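PDB 4NOB: polymeric immunoglobulin receptor from Mus musculus, which probably binds polymeric immunoglobulins through this first V-type Ig domain, as part of the receptor that carries them across epithelia and yields secretory component. Local coordinates for residues D89-Y94 and L111-V116; Q12-I17 and F107-E112; H36-W41 and L53-G58. All coordinates share one frame; numbering follows the deposited sequence.

Overall arrangement
From the N terminus, residues 12-17 form an edge strand, and their partner comes only near the end of the chain. Contact 2 pairs it with residues 107-112 and so closes nearly the whole V-type domain. Contact 3 lies within that span. It closes a short loop between residues 36-41 and 53-58, which also holds the Cys42-Cys50 disulfide. Contact 1 opens at residues 89-94, also within contact 2's span. It ends on residues 111-116, which overlap the end of contact 2, so the two share Leu111 and Glu112. Strand 105-114 lies between the other two strands: contact 1 joins it to strand 92-98 and contact 2 to strand 13-17. Trp41 packs on Tyr94, joining contact 3 to contact 1.

Contact 1 of 3, residues D89-Y94 and L111-V116; sequences DDTGSY and LEVSQV. With MG (magnesium ion), chain C; EDO (1,2-ethanediol), chain E.
The F and G strands of the V-type Ig fold meet here, where Gly92 pairs with Leu111 at the start of the hairpin of strands 92-98 and 105-114. Gly92 N donates to Leu111 O at 2.9 Å, and Leu111 N returns a bond to Gly92 O. This is an antiparallel hydrogen-bonded pair. Just before it, Thr91 extends the grip with its side chain. Its OG1 is anti to the carbonyl carbon (chi1 -62°) and accepts the amide of Val113, with Val113 N 3.0 Å from Thr91 OG1. The same hydroxyl donates back to the carbonyl of Gln88, so it is gripped by two bonds, one accepted and one donated. The methyl CG2 of Thr91 runs alongside the Glu112 side chain and touches OE1 at 3.3 Å.

The turn into strand 92-98 is a tyrosine corner, a hallmark of Greek key folds such as the Ig domain. Tyr94 OH donates to Asp90 O at 2.6 Å, four residues earlier, with the donor 27° out of the carbonyl plane. The carbonyl is also met by Leu111, whose CD2 lies 3.5 Å from Asp90 O. Leu111 CB lies obliquely against the tyrosine ring, 3.9 Å from Tyr94 CE1. Asp90 itself turns its carboxylate away from the G strand. Its OD1 forms a salt bridge with Arg67, the Arg-Asp pair familiar in V domains. Its OD2 accepts from Thr87 N. Its CB rests on Val113 CG2.

On the outer side, Glu112 bends at chi2 (67°) and binds a magnesium ion through OE2 at 2.1 Å. Four waters fill other positions on the metal. One of them also donates to Glu112 OE1, and another donates to Val113 O, tying the ion to the strand.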
loop_
_atom_site.group_PDB
_atom_site.type_symbol
_atom_site.label_atom_id
_atom_site.label_comp_id
_atom_site.label_asym_id
_atom_site.label_seq_id
_atom_site.Cartn_x
_atom_site.Cartn_y
_atom_site.Cartn_z
ATOM N N ASP A 89 4.531 -1.304 -14.887
ATOM C CA ASP A 89 3.138 -0.848 -14.855
ATOM C C ASP A 89 2.604 -0.599 -13.404
ATOM O O ASP A 89 1.610 0.098 -13.217
ATOM C CB ASP A 89 2.222 -1.789 -15.646
ATOM C CG ASP A 89 2.555 -1.820 -17.113
ATOM O OD1 ASP A 89 3.211 -0.921 -17.610
ATOM O OD2 ASP A 89 2.091 -2.799 -17.724
ATOM N N ASP A 90 3.305 -1.097 -12.422
ATOM C CA ASP A 90 3.019 -0.807 -10.979
ATOM C C ASP A 90 3.520 0.571 -10.546
ATOM O O ASP A 90 3.101 1.071 -9.492
ATOM C CB ASP A 90 3.584 -1.854 -10.097
ATOM C CG ASP A 90 2.875 -3.194 -10.241
ATOM O OD1 ASP A 90 1.614 -3.206 -9.992
ATOM O OD2 ASP A 90 3.488 -4.214 -10.622
ATOM N N THR A 91 4.359 1.234 -11.326
ATOM C CA THR A 91 4.802 2.611 -10.998
ATOM C C THR A 91 3.585 3.474 -10.844
ATOM O O THR A 91 2.732 3.440 -11.688
ATOM C CB THR A 91 5.733 3.141 -12.114
ATOM O OG1 THR A 91 6.910 2.291 -12.167
ATOM C CG2 THR A 91 6.084 4.527 -11.908
ATOM N N GLY A 92 3.581 4.261 -9.813
ATOM C CA GLY A 92 2.437 5.164 -9.623
ATOM C C GLY A 92 2.510 5.805 -8.244
ATOM O O GLY A 92 3.433 5.662 -7.455
ATOM N N SER A 93 1.426 6.516 -7.998
ATOM C CA SER A 93 1.156 7.285 -6.752
ATOM C C SER A 93 0.033 6.554 -6.024
ATOM O O SER A 93 -1.007 6.286 -6.592
ATOM C CB SER A 93 0.697 8.706 -7.079
ATOM O OG SER A 93 1.747 9.401 -7.728
ATOM N N TYR A 94 0.339 6.159 -4.797
ATOM C CA TYR A 94 -0.536 5.343 -3.938
ATOM C C TYR A 94 -0.769 5.986 -2.595
ATOM O O TYR A 94 -0.056 6.906 -2.174
ATOM C CB TYR A 94 0.103 3.942 -3.761
ATOM C CG TYR A 94 0.269 3.161 -5.031
ATOM C CD1 TYR A 94 1.350 3.356 -5.850
ATOM C CD2 TYR A 94 -0.630 2.199 -5.373
ATOM C CE1 TYR A 94 1.484 2.644 -7.051
ATOM C CE2 TYR A 94 -0.478 1.433 -6.539
ATOM C CZ TYR A 94 0.594 1.648 -7.362
ATOM O OH TYR A 94 0.757 0.852 -8.490
ATOM N N LEU A 111 5.550 4.778 -5.716
ATOM C CA LEU A 111 6.210 3.509 -6.019
ATOM C C LEU A 111 6.825 3.654 -7.421
ATOM O O LEU A 111 6.106 3.955 -8.383
ATOM C CB LEU A 111 5.177 2.377 -5.985
ATOM C CG LEU A 111 5.645 0.997 -6.384
ATOM C CD1 LEU A 111 6.794 0.508 -5.534
ATOM C CD2 LEU A 111 4.450 0.024 -6.388
ATOM N N GLU A 112 8.119 3.397 -7.528
ATOM C CA GLU A 112 8.804 3.416 -8.802
ATOM C C GLU A 112 9.325 2.020 -9.070
ATOM O O GLU A 112 10.138 1.512 -8.290
ATOM C CB GLU A 112 9.990 4.392 -8.854
ATOM C CG GLU A 112 10.876 4.147 -10.104
ATOM C CD GLU A 112 10.241 4.451 -11.494
ATOM O OE1 GLU A 112 9.258 5.239 -11.572
ATOM O OE2 GLU A 112 10.787 3.912 -12.530
ATOM N N VAL A 113 8.914 1.423 -10.147
ATOM C CA VAL A 113 9.429 0.126 -10.537
ATOM C C VAL A 113 10.186 0.323 -11.880
ATOM O O VAL A 113 9.585 0.583 -12.896
ATOM C CB VAL A 113 8.344 -0.936 -10.703
ATOM C CG1 VAL A 113 8.908 -2.274 -11.106
ATOM C CG2 VAL A 113 7.526 -1.083 -9.447
ATOM N N SER A 114 11.498 0.156 -11.799
ATOM C CA SER A 114 12.311 0.380 -12.985
ATOM C C SER A 114 12.635 -0.915 -13.719
ATOM O O SER A 114 12.449 -2.051 -13.224
ATOM C CB SER A 114 13.571 0.999 -12.578
ATOM O OG SER A 114 13.308 2.233 -11.888
ATOM N N GLN A 115 13.045 -0.757 -14.977
ATOM C CA GLN A 115 13.383 -1.870 -15.818
ATOM C C GLN A 115 14.588 -2.573 -15.169
ATOM O O GLN A 115 15.406 -2.010 -14.467
ATOM C CB GLN A 115 13.706 -1.339 -17.229
ATOM C CG GLN A 115 14.987 -0.538 -17.336
ATOM C CD GLN A 115 15.014 0.306 -18.567
ATOM O OE1 GLN A 115 15.727 0.010 -19.561
ATOM N NE2 GLN A 115 14.298 1.355 -18.494
ATOM N N VAL A 116 14.634 -3.867 -15.474
ATOM C CA VAL A 116 15.791 -4.668 -15.111
ATOM C C VAL A 116 16.947 -4.144 -16.002
ATOM O O VAL A 116 16.778 -3.994 -17.224
ATOM C CB VAL A 116 15.617 -6.165 -15.442
ATOM C CG1 VAL A 116 16.827 -6.895 -14.923
ATOM C CG2 VAL A 116 14.440 -6.779 -14.756
HETATM MG MG MG C . 10.483 4.223 -14.612
HETATM C C1 EDO E . -1.701 -2.443 -10.747
HETATM O O1 EDO E . -0.701 -1.704 -11.481
HETATM C C2 EDO E . -2.262 -1.533 -9.737
HETATM O O2 EDO E . -2.940 -0.436 -10.362
HETATM O O HOH W 1 8.722 5.092 -14.293
HETATM O O HOH W 2 9.860 2.409 -14.981
HETATM O O HOH W 3 12.490 3.576 -14.677
HETATM O O HOH W 4 11.518 6.079 -14.356
#

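Contact 2 of 3, residues Q12-I17 and F107-E112; sequences QEVSSI and FDVSLE. With MG (magnesium ion), chain C.
Gln12 accepts the first bond of this pairing: Ser110 N donates to Gln12 O at 2.9 Å, tilted 34° from the carbonyl plane. A water also donates to the same oxygen. The backbone of Gln12 lies at the edge of the Phe107 ring, with Gln12 N 3.9 Å from Phe107 CE2. The ring also meets that of Phe9, their planes steeply inclined.

Glu13 pairs with Ser110. Its CG lies 3.7 Å from Ser110 O, and its carboxylate bends forward along its own strand to accept a hydrogen bond from Ser15 OG, 2.8 Å from Glu13 OE1.

Val14 uses both its backbone groups: N donates to Ser110 O, and O accepts Glu112 N. This is the parallel A'-G pairing found in V-type Ig domains; the short strand axes lie 17° apart. The side chain of Val14 faces inward. CG1, anti to the backbone N (chi1 176°), touches Leu111 CD1 at 3.7 Å. CG2 meets Val109 CG1 at 3.9 Å, so the two methyls reach G-strand residues two apart on the same face. Val22 of strand 22-27 packs against Val14 too.

Ser15 sits beside Glu112 on the same outer face as Glu13. Ser16 N then donates to Glu112 O at 2.9 Å, while its hydroxyl bonds to Asp20.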
loop_
_atom_site.group_PDB
_atom_site.type_symbol
_atom_site.label_atom_id
_atom_site.label_comp_id
_atom_site.label_asym_id
_atom_site.label_seq_id
_atom_site.Cartn_x
_atom_site.Cartn_y
_atom_site.Cartn_z
ATOM N N GLN A 12 7.901 7.206 1.920
ATOM C CA GLN A 12 7.493 8.235 0.986
ATOM C C GLN A 12 7.755 7.779 -0.452
ATOM O O GLN A 12 6.968 8.055 -1.342
ATOM C CB GLN A 12 8.287 9.524 1.302
ATOM C CG GLN A 12 7.967 10.684 0.380
ATOM C CD GLN A 12 8.837 11.925 0.659
ATOM O OE1 GLN A 12 9.590 11.955 1.661
ATOM N NE2 GLN A 12 8.841 12.832 -0.257
ATOM N N GLU A 13 8.910 7.142 -0.689
ATOM C CA GLU A 13 9.238 6.618 -1.967
ATOM C C GLU A 13 9.753 5.250 -1.825
ATOM O O GLU A 13 10.499 4.908 -0.885
ATOM C CB GLU A 13 10.260 7.532 -2.633
ATOM C CG GLU A 13 10.338 7.209 -4.116
ATOM C CD GLU A 13 11.595 6.512 -4.486
ATOM O OE1 GLU A 13 12.141 5.802 -3.605
ATOM O OE2 GLU A 13 12.022 6.685 -5.672
ATOM N N VAL A 14 9.220 4.346 -2.659
ATOM C CA VAL A 14 9.657 2.968 -2.711
ATOM C C VAL A 14 10.182 2.687 -4.110
ATOM O O VAL A 14 9.496 2.974 -5.062
ATOM C CB VAL A 14 8.495 1.986 -2.415
ATOM C CG1 VAL A 14 8.968 0.556 -2.576
ATOM C CG2 VAL A 14 7.947 2.244 -0.991
ATOM N N SER A 15 11.462 2.300 -4.212
ATOM C CA SER A 15 12.087 2.033 -5.527
ATOM C C SER A 15 12.320 0.534 -5.630
ATOM O O SER A 15 12.819 -0.083 -4.684
ATOM C CB SER A 15 13.409 2.696 -5.600
ATOM O OG SER A 15 13.229 4.091 -5.527
ATOM N N SER A 16 11.964 -0.068 -6.756
ATOM C CA SER A 16 12.157 -1.477 -7.019
ATOM C C SER A 16 12.493 -1.662 -8.474
ATOM O O SER A 16 12.561 -0.696 -9.275
ATOM C CB SER A 16 10.878 -2.207 -6.685
ATOM O OG SER A 16 11.185 -3.607 -6.525
ATOM N N ILE A 17 12.773 -2.920 -8.830
ATOM C CA ILE A 17 13.014 -3.359 -10.187
ATOM C C ILE A 17 11.990 -4.391 -10.571
ATOM O O ILE A 17 11.482 -5.184 -9.739
ATOM C CB ILE A 17 14.422 -3.974 -10.259
ATOM C CG1 ILE A 17 15.496 -2.930 -9.850
ATOM C CG2 ILE A 17 14.721 -4.493 -11.617
ATOM C CD1 ILE A 17 15.513 -1.740 -10.747
ATOM N N PHE A 107 -1.524 8.181 4.022
ATOM C CA PHE A 107 -0.163 8.534 3.762
ATOM C C PHE A 107 0.171 8.232 2.322
ATOM O O PHE A 107 -0.179 7.141 1.843
ATOM C CB PHE A 107 0.779 7.835 4.724
ATOM C CG PHE A 107 2.213 8.152 4.492
ATOM C CD1 PHE A 107 2.850 9.233 5.143
ATOM C CD2 PHE A 107 3.000 7.359 3.662
ATOM C CE1 PHE A 107 4.164 9.480 4.909
ATOM C CE2 PHE A 107 4.286 7.675 3.415
ATOM C CZ PHE A 107 4.903 8.711 4.070
ATOM N N ASP A 108 0.819 9.169 1.623
ATOM C CA ASP A 108 1.135 9.047 0.166
ATOM C C ASP A 108 2.475 8.311 0.014
ATOM O O ASP A 108 3.494 8.718 0.572
ATOM C CB ASP A 108 1.249 10.412 -0.458
ATOM C CG ASP A 108 -0.059 11.150 -0.484
ATOM O OD1 ASP A 108 -1.161 10.675 -0.166
ATOM O OD2 ASP A 108 0.092 12.381 -0.766
ATOM N N VAL A 109 2.439 7.298 -0.841
ATOM C CA VAL A 109 3.591 6.479 -1.194
ATOM C C VAL A 109 3.808 6.571 -2.704
ATOM O O VAL A 109 2.873 6.262 -3.494
ATOM C CB VAL A 109 3.353 5.043 -0.760
ATOM C CG1 VAL A 109 4.536 4.178 -1.185
ATOM C CG2 VAL A 109 3.103 4.920 0.716
ATOM N N SER A 110 5.006 6.933 -3.164
ATOM C CA SER A 110 5.321 6.913 -4.557
ATOM C C SER A 110 6.099 5.617 -4.822
ATOM O O SER A 110 7.110 5.306 -4.186
ATOM C CB SER A 110 6.212 8.082 -4.823
ATOM O OG SER A 110 6.810 8.023 -6.115
ATOM N N LEU A 111 5.550 4.778 -5.716
ATOM C CA LEU A 111 6.210 3.509 -6.019
ATOM C C LEU A 111 6.825 3.654 -7.421
ATOM O O LEU A 111 6.106 3.955 -8.383
ATOM C CB LEU A 111 5.177 2.377 -5.985
ATOM C CG LEU A 111 5.645 0.997 -6.384
ATOM C CD1 LEU A 111 6.794 0.508 -5.534
ATOM C CD2 LEU A 111 4.450 0.024 -6.388
ATOM N N GLU A 112 8.119 3.397 -7.528
ATOM C CA GLU A 112 8.804 3.416 -8.802
ATOM C C GLU A 112 9.325 2.020 -9.070
ATOM O O GLU A 112 10.138 1.512 -8.290
ATOM C CB GLU A 112 9.990 4.392 -8.854
ATOM C CG GLU A 112 10.876 4.147 -10.104
ATOM C CD GLU A 112 10.241 4.451 -11.494
ATOM O OE1 GLU A 112 9.258 5.239 -11.572
ATOM O OE2 GLU A 112 10.787 3.912 -12.530
HETATM MG MG MG C . 10.483 4.223 -14.612
HETATM O O HOH W 5 5.182 10.223 -1.788
HETATM O O HOH W 1 8.722 5.092 -14.293
HETATM O O HOH W 3 12.490 3.576 -14.677
HETATM O O HOH W 2 9.860 2.409 -14.981
HETATM O O HOH W 4 11.518 6.079 -14.356
#

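Contact 3 of 3, residues H36-W41 and L53-G58; sequences HTRKYW and LISSNG
Hydrogen bonds between Lys39 and Ser56 begin this pairing. Lys39 N donates almost straight to Ser56 OG at 2.9 Å, and Ser56 N donates to Lys39 O. The hydroxyl reaches the amide because OG stands between the backbone N and carbonyl carbon of Ser56 (chi1 62°). Trp41 N donates to Ile54 O. Trp41 O takes Leu53 N at 2.9 Å and, weakly, Ile54 N at 3.3 Å. Two residues facing one make a classic beta bulge in the C-C' pairing of the V-type Ig fold, where the chain bends at Leu53 opposite strand 39-44.

Apolar contacts centre on Trp41, the core tryptophan that packs on Cys96 of the Cys26-Cys96 disulfide. Its CB meets Ile54 CG2 at 3.7 Å, and its CD1 lies 4.2 Å from Leu53 CB. Its indole lies nearly parallel to the ring of Tyr94, and NE1 bonds to Tyr64.

Polar side chains finish the contact. Arg38 is extended and crosses Asn57 at about a right angle; Asn57 OD1 comes to the guanidinium edge and is 3.2 Å from Arg38 CD. Tyr40 CB lies against one guanidinium face, toward its rim. NH1 bonds to Gly99 O, NH2 to Thr52 OG1. With an alanine here, Gly99 O and Thr52 OG1 would probably lose a donor and Asn57 a neighbour to rest on. Lys39 NZ donates to Thr37 O at 2.7 Å and also to Arg35 O of helix 32-36.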
loop_
_atom_site.group_PDB
_atom_site.type_symbol
_atom_site.label_atom_id
_atom_site.label_comp_id
_atom_site.label_asym_id
_atom_site.label_seq_id
_atom_site.Cartn_x
_atom_site.Cartn_y
_atom_site.Cartn_z
ATOM N N HIS A 36 -8.682 -1.566 14.897
ATOM C CA HIS A 36 -9.758 -2.379 14.377
ATOM C C HIS A 36 -10.442 -1.843 13.138
ATOM O O HIS A 36 -11.212 -2.601 12.557
ATOM C CB HIS A 36 -10.805 -2.572 15.483
ATOM C CG HIS A 36 -10.223 -3.230 16.694
ATOM N ND1 HIS A 36 -9.779 -4.543 16.667
ATOM C CD2 HIS A 36 -9.849 -2.742 17.900
ATOM C CE1 HIS A 36 -9.240 -4.852 17.844
ATOM N NE2 HIS A 36 -9.276 -3.769 18.609
ATOM N N THR A 37 -10.102 -0.671 12.656
ATOM C CA THR A 37 -10.765 -0.052 11.516
ATOM C C THR A 37 -10.282 -0.664 10.230
ATOM O O THR A 37 -9.221 -1.336 10.184
ATOM C CB THR A 37 -10.647 1.434 11.532
ATOM O OG1 THR A 37 -11.698 1.983 10.684
ATOM C CG2 THR A 37 -9.317 1.959 11.147
ATOM N N ARG A 38 -10.994 -0.394 9.140
ATOM C CA ARG A 38 -10.568 -0.817 7.789
ATOM C C ARG A 38 -9.200 -0.206 7.443
ATOM O O ARG A 38 -8.941 0.981 7.676
ATOM C CB ARG A 38 -11.607 -0.383 6.765
ATOM C CG ARG A 38 -11.238 -0.612 5.332
ATOM C CD ARG A 38 -12.372 -0.191 4.444
ATOM N NE ARG A 38 -12.065 -0.290 2.984
ATOM C CZ ARG A 38 -11.596 0.702 2.234
ATOM N NH1 ARG A 38 -11.442 1.953 2.643
ATOM N NH2 ARG A 38 -11.406 0.419 0.946
ATOM N N LYS A 39 -8.309 -1.034 6.914
ATOM C CA LYS A 39 -7.075 -0.603 6.322
ATOM C C LYS A 39 -7.155 -0.782 4.842
ATOM O O LYS A 39 -7.733 -1.745 4.321
ATOM C CB LYS A 39 -5.921 -1.478 6.812
ATOM C CG LYS A 39 -5.869 -1.819 8.272
ATOM C CD LYS A 39 -5.769 -0.687 9.220
ATOM C CE LYS A 39 -5.653 -0.982 10.695
ATOM N NZ LYS A 39 -6.756 -1.838 11.168
ATOM N N TYR A 40 -6.462 0.100 4.100
ATOM C CA TYR A 40 -6.478 0.001 2.620
ATOM C C TYR A 40 -5.172 0.438 1.997
ATOM O O TYR A 40 -4.405 1.204 2.570
ATOM C CB TYR A 40 -7.662 0.797 2.017
ATOM C CG TYR A 40 -7.607 2.261 2.256
ATOM C CD1 TYR A 40 -6.824 3.114 1.469
ATOM C CD2 TYR A 40 -8.264 2.866 3.319
ATOM C CE1 TYR A 40 -6.748 4.460 1.739
ATOM C CE2 TYR A 40 -8.151 4.203 3.567
ATOM C CZ TYR A 40 -7.371 5.011 2.776
ATOM O OH TYR A 40 -7.301 6.401 2.953
ATOM N N TRP A 41 -5.004 0.006 0.752
ATOM C CA TRP A 41 -3.962 0.417 -0.155
ATOM C C TRP A 41 -4.720 0.760 -1.442
ATOM O O TRP A 41 -5.411 -0.068 -1.998
ATOM C CB TRP A 41 -2.962 -0.678 -0.373
ATOM C CG TRP A 41 -1.916 -0.491 -1.412
ATOM C CD1 TRP A 41 -1.859 -1.155 -2.608
ATOM C CD2 TRP A 41 -0.756 0.364 -1.370
ATOM N NE1 TRP A 41 -0.759 -0.772 -3.338
ATOM C CE2 TRP A 41 -0.031 0.127 -2.559
ATOM C CE3 TRP A 41 -0.254 1.275 -0.438
ATOM C CZ2 TRP A 41 1.182 0.748 -2.842
ATOM C CZ3 TRP A 41 0.941 1.880 -0.723
ATOM C CH2 TRP A 41 1.641 1.603 -1.911
ATOM N N LEU A 53 -7.023 -1.136 -4.116
ATOM C CA LEU A 53 -6.457 -2.329 -4.692
ATOM C C LEU A 53 -6.430 -3.505 -3.704
ATOM O O LEU A 53 -6.544 -4.659 -4.136
ATOM C CB LEU A 53 -4.997 -2.096 -5.166
ATOM C CG LEU A 53 -4.923 -1.053 -6.291
ATOM C CD1 LEU A 53 -3.476 -0.729 -6.564
ATOM C CD2 LEU A 53 -5.662 -1.511 -7.555
ATOM N N ILE A 54 -6.363 -3.226 -2.414
ATOM C CA ILE A 54 -6.450 -4.299 -1.401
ATOM C C ILE A 54 -6.935 -3.698 -0.130
ATOM O O ILE A 54 -6.571 -2.507 0.156
ATOM C CB ILE A 54 -5.073 -5.077 -1.306
ATOM C CG1 ILE A 54 -5.229 -6.240 -0.375
ATOM C CG2 ILE A 54 -3.955 -4.156 -0.918
ATOM C CD1 ILE A 54 -4.029 -7.233 -0.471
ATOM N N SER A 55 -7.757 -4.374 0.661
ATOM C CA SER A 55 -8.149 -3.857 1.912
ATOM C C SER A 55 -8.276 -5.000 2.952
ATOM O O SER A 55 -8.441 -6.196 2.571
ATOM C CB SER A 55 -9.456 -3.049 1.793
ATOM O OG SER A 55 -10.536 -4.029 1.732
ATOM N N SER A 56 -8.302 -4.612 4.197
ATOM C CA SER A 56 -8.405 -5.533 5.324
ATOM C C SER A 56 -9.805 -6.176 5.426
ATOM O O SER A 56 -9.942 -7.107 6.259
ATOM C CB SER A 56 -8.026 -4.905 6.657
ATOM O OG SER A 56 -8.909 -3.836 6.973
ATOM N N ASN A 57 -10.820 -5.724 4.673
ATOM C CA ASN A 57 -12.097 -6.445 4.647
ATOM C C ASN A 57 -11.925 -7.644 3.721
ATOM O O ASN A 57 -12.892 -8.405 3.516
ATOM C CB ASN A 57 -13.178 -5.536 4.119
ATOM C CG ASN A 57 -13.453 -4.314 5.000
ATOM O OD1 ASN A 57 -13.593 -3.159 4.503
ATOM N ND2 ASN A 57 -13.531 -4.543 6.301
ATOM N N GLY A 58 -10.754 -7.904 3.166
ATOM C CA GLY A 58 -10.621 -8.998 2.224
ATOM C C GLY A 58 -10.908 -8.638 0.783
ATOM O O GLY A 58 -11.155 -9.553 -0.005
HETATM O O HOH W 6 -12.889 -2.590 0.708
HETATM O O HOH W 7 -7.533 -4.428 10.029
#